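Local atomic coordinates of 2-keto acid:ferredoxin oxidoreductase subunit alpha (PDB entry 1YD7), a protein that probably catalyses, as the alpha subunit of a heterotetramer, the ferredoxin-dependent oxidation of 2-oxoglutarate with CoA to succinyl-CoA and CO2. Residues Phe164-Thr167 / Ile168-Phe171. Residues are numbered along the deposited sequence; the frame is centred on the assembly and turned at random.
Sequences FDFT and IRAF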
ATOM      1  N   PHE A 164      -8.860   1.692   4.233  1.00 29.13           N
ATOM      2  CA  PHE A 164      -8.213   1.035   5.326  1.00 28.58           C
ATOM      3  C   PHE A 164      -8.273  -0.499   5.225  1.00 33.03           C
ATOM      4  O   PHE A 164      -7.217  -1.139   5.138  1.00 30.16           O
ATOM      5  CB  PHE A 164      -8.761   1.472   6.661  1.00 27.52           C
ATOM      6  CG  PHE A 164      -7.950   0.971   7.819  1.00 26.91           C
ATOM      7  CD1 PHE A 164      -6.784   1.620   8.187  1.00 29.14           C
ATOM      8  CD2 PHE A 164      -8.317  -0.180   8.508  1.00 31.32           C
ATOM      9  CE1 PHE A 164      -6.009   1.149   9.238  1.00 27.01           C
ATOM     10  CE2 PHE A 164      -7.526  -0.682   9.548  1.00 29.27           C
ATOM     11  CZ  PHE A 164      -6.381   0.001   9.908  1.00 31.03           C
ATOM     12  N   ASP A 165      -9.494  -1.053   5.245  1.00 30.81           N
ATOM     13  CA  ASP A 165      -9.729  -2.485   5.350  1.00 30.15           C
ATOM     14  C   ASP A 165      -9.213  -3.254   4.124  1.00 29.10           C
ATOM     15  O   ASP A 165      -8.717  -4.346   4.264  1.00 27.44           O
ATOM     16  CB  ASP A 165     -11.229  -2.807   5.500  1.00 32.46           C
ATOM     17  CG  ASP A 165     -11.834  -2.321   6.816  1.00 35.95           C
ATOM     18  OD1 ASP A 165     -11.163  -2.304   7.867  1.00 36.38           O
ATOM     19  OD2 ASP A 165     -13.035  -1.979   6.794  1.00 38.60           O
ATOM     20  N   PHE A 166      -9.398  -2.697   2.934  1.00 25.69           N
ATOM     21  CA  PHE A 166      -8.948  -3.313   1.732  1.00 25.10           C
ATOM     22  C   PHE A 166      -7.413  -3.301   1.637  1.00 29.86           C
ATOM     23  O   PHE A 166      -6.830  -4.178   0.972  1.00 26.79           O
ATOM     24  CB  PHE A 166      -9.538  -2.644   0.487  1.00 28.62           C
ATOM     25  CG  PHE A 166     -11.030  -2.890   0.263  1.00 30.30           C
ATOM     26  CD1 PHE A 166     -11.882  -3.291   1.276  1.00 30.98           C
ATOM     27  CD2 PHE A 166     -11.577  -2.651  -0.977  1.00 30.62           C
ATOM     28  CE1 PHE A 166     -13.246  -3.463   1.034  1.00 32.04           C
ATOM     29  CE2 PHE A 166     -12.932  -2.828  -1.213  1.00 33.04           C
ATOM     30  CZ  PHE A 166     -13.760  -3.236  -0.200  1.00 29.07           C
ATOM     31  N   THR A 167      -6.760  -2.305   2.250  1.00 28.46           N
ATOM     32  CA  THR A 167      -5.297  -2.257   2.247  1.00 28.61           C
ATOM     33  C   THR A 167      -4.742  -3.427   3.107  1.00 29.47           C
ATOM     34  O   THR A 167      -3.853  -4.150   2.664  1.00 25.02           O
ATOM     35  CB  THR A 167      -4.746  -0.865   2.667  1.00 25.44           C
ATOM     36  OG1 THR A 167      -5.052   0.081   1.630  1.00 25.15           O
ATOM     37  CG2 THR A 167      -3.227  -0.900   2.846  1.00 26.39           C
ATOM     38  N   ILE A 168      -5.303  -3.623   4.299  1.00 25.26           N
ATOM     39  CA  ILE A 168      -4.942  -4.756   5.126  1.00 30.56           C
ATOM     40  C   ILE A 168      -5.231  -6.087   4.428  1.00 32.79           C
ATOM     41  O   ILE A 168      -4.395  -7.010   4.458  1.00 31.97           O
ATOM     42  CB  ILE A 168      -5.623  -4.686   6.498  1.00 33.45           C
ATOM     43  CG1 ILE A 168      -4.950  -3.602   7.341  1.00 35.21           C
ATOM     44  CG2 ILE A 168      -5.536  -6.033   7.223  1.00 32.82           C
ATOM     45  CD1 ILE A 168      -5.733  -3.231   8.523  1.00 39.84           C
ATOM     46  N   ARG A 169      -6.399  -6.185   3.793  1.00 30.41           N
ATOM     47  CA  ARG A 169      -6.754  -7.379   3.078  1.00 31.36           C
ATOM     48  C   ARG A 169      -5.792  -7.625   1.916  1.00 28.77           C
ATOM     49  O   ARG A 169      -5.465  -8.776   1.644  1.00 28.18           O
ATOM     50  CB  ARG A 169      -8.218  -7.337   2.632  1.00 35.16           C
ATOM     51  CG  ARG A 169      -8.681  -8.559   1.835  1.00 39.27           C
ATOM     52  CD  ARG A 169     -10.159  -8.930   2.094  1.00 44.31           C
ATOM     53  NE  ARG A 169     -11.096  -7.809   1.946  1.00 48.24           N
ATOM     54  CZ  ARG A 169     -11.825  -7.268   2.935  1.00 50.75           C
ATOM     55  NH1 ARG A 169     -12.636  -6.263   2.649  1.00 49.26           N
ATOM     56  NH2 ARG A 169     -11.757  -7.690   4.205  1.00 51.24           N
ATOM     57  N   ALA A 170      -5.315  -6.564   1.249  1.00 26.96           N
ATOM     58  CA  ALA A 170      -4.420  -6.728   0.116  1.00 24.62           C
ATOM     59  C   ALA A 170      -3.066  -7.316   0.540  1.00 25.63           C
ATOM     60  O   ALA A 170      -2.524  -8.127  -0.175  1.00 25.44           O
ATOM     61  CB  ALA A 170      -4.210  -5.429  -0.610  1.00 25.89           C
ATOM     62  N   PHE A 171      -2.527  -6.879   1.678  1.00 25.27           N
ATOM     63  CA  PHE A 171      -1.297  -7.456   2.196  1.00 31.02           C
ATOM     64  C   PHE A 171      -1.553  -8.919   2.577  1.00 29.87           C
ATOM     65  O   PHE A 171      -0.771  -9.797   2.186  1.00 29.13           O
ATOM     66  CB  PHE A 171      -0.720  -6.655   3.374  1.00 28.82           C
ATOM     67  CG  PHE A 171       0.030  -5.438   2.948  1.00 29.17           C
ATOM     68  CD1 PHE A 171      -0.573  -4.177   2.978  1.00 28.88           C
ATOM     69  CD2 PHE A 171       1.317  -5.547   2.483  1.00 29.85           C
ATOM     70  CE1 PHE A 171       0.090  -3.063   2.527  1.00 29.96           C
ATOM     71  CE2 PHE A 171       2.007  -4.428   2.057  1.00 32.95           C
ATOM     72  CZ  PHE A 171       1.388  -3.168   2.081  1.00 30.71           C
TER
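Phe164 with Ile168 and Thr167 with Phe171 (i to i+4), and Phe166 with Arg169 (i to i+3), form a local, largely buried side-chain contact within helix 160-177, which runs between strands 153-155 and 180-185. Four i to i+4 backbone hydrogen bonds define the segment as alpha-helical; the first, Ile168 N to Phe164 O at 3.2 Å, is nearly straight (166°). On the buried side, CD1 of Ile168 lies 3.3 Å from CE2 of Phe164. With CG anti to its carbonyl carbon (chi1 -80°), Phe171 runs alongside Thr167, whose CG2 meets the ring edge in plane, 4.0 Å from CE1. Thr167 OG1 is hydrogen-bonded to the carbonyl O of Ala163, one turn earlier. Because the Phe171 ring also touches Ala33 of helix 25-36 and Cys38, an alanine here, lacking the ring, would probably leave a gap against that helix and Thr167 CG2 without its edge contact. Elsewhere, Arg169 bends at chi2 and chi3, bringing NH1 to 3.3 Å from Phe166 CE1; guanidinium and ring planes stand 57° apart. Phe166 touches Leu183 and Ala170 touches Val181, both of strand 180-185, as expected of the helix in a beta-alpha-beta crossover of the parallel sheet in a thiamine-diphosphate-binding-type fold.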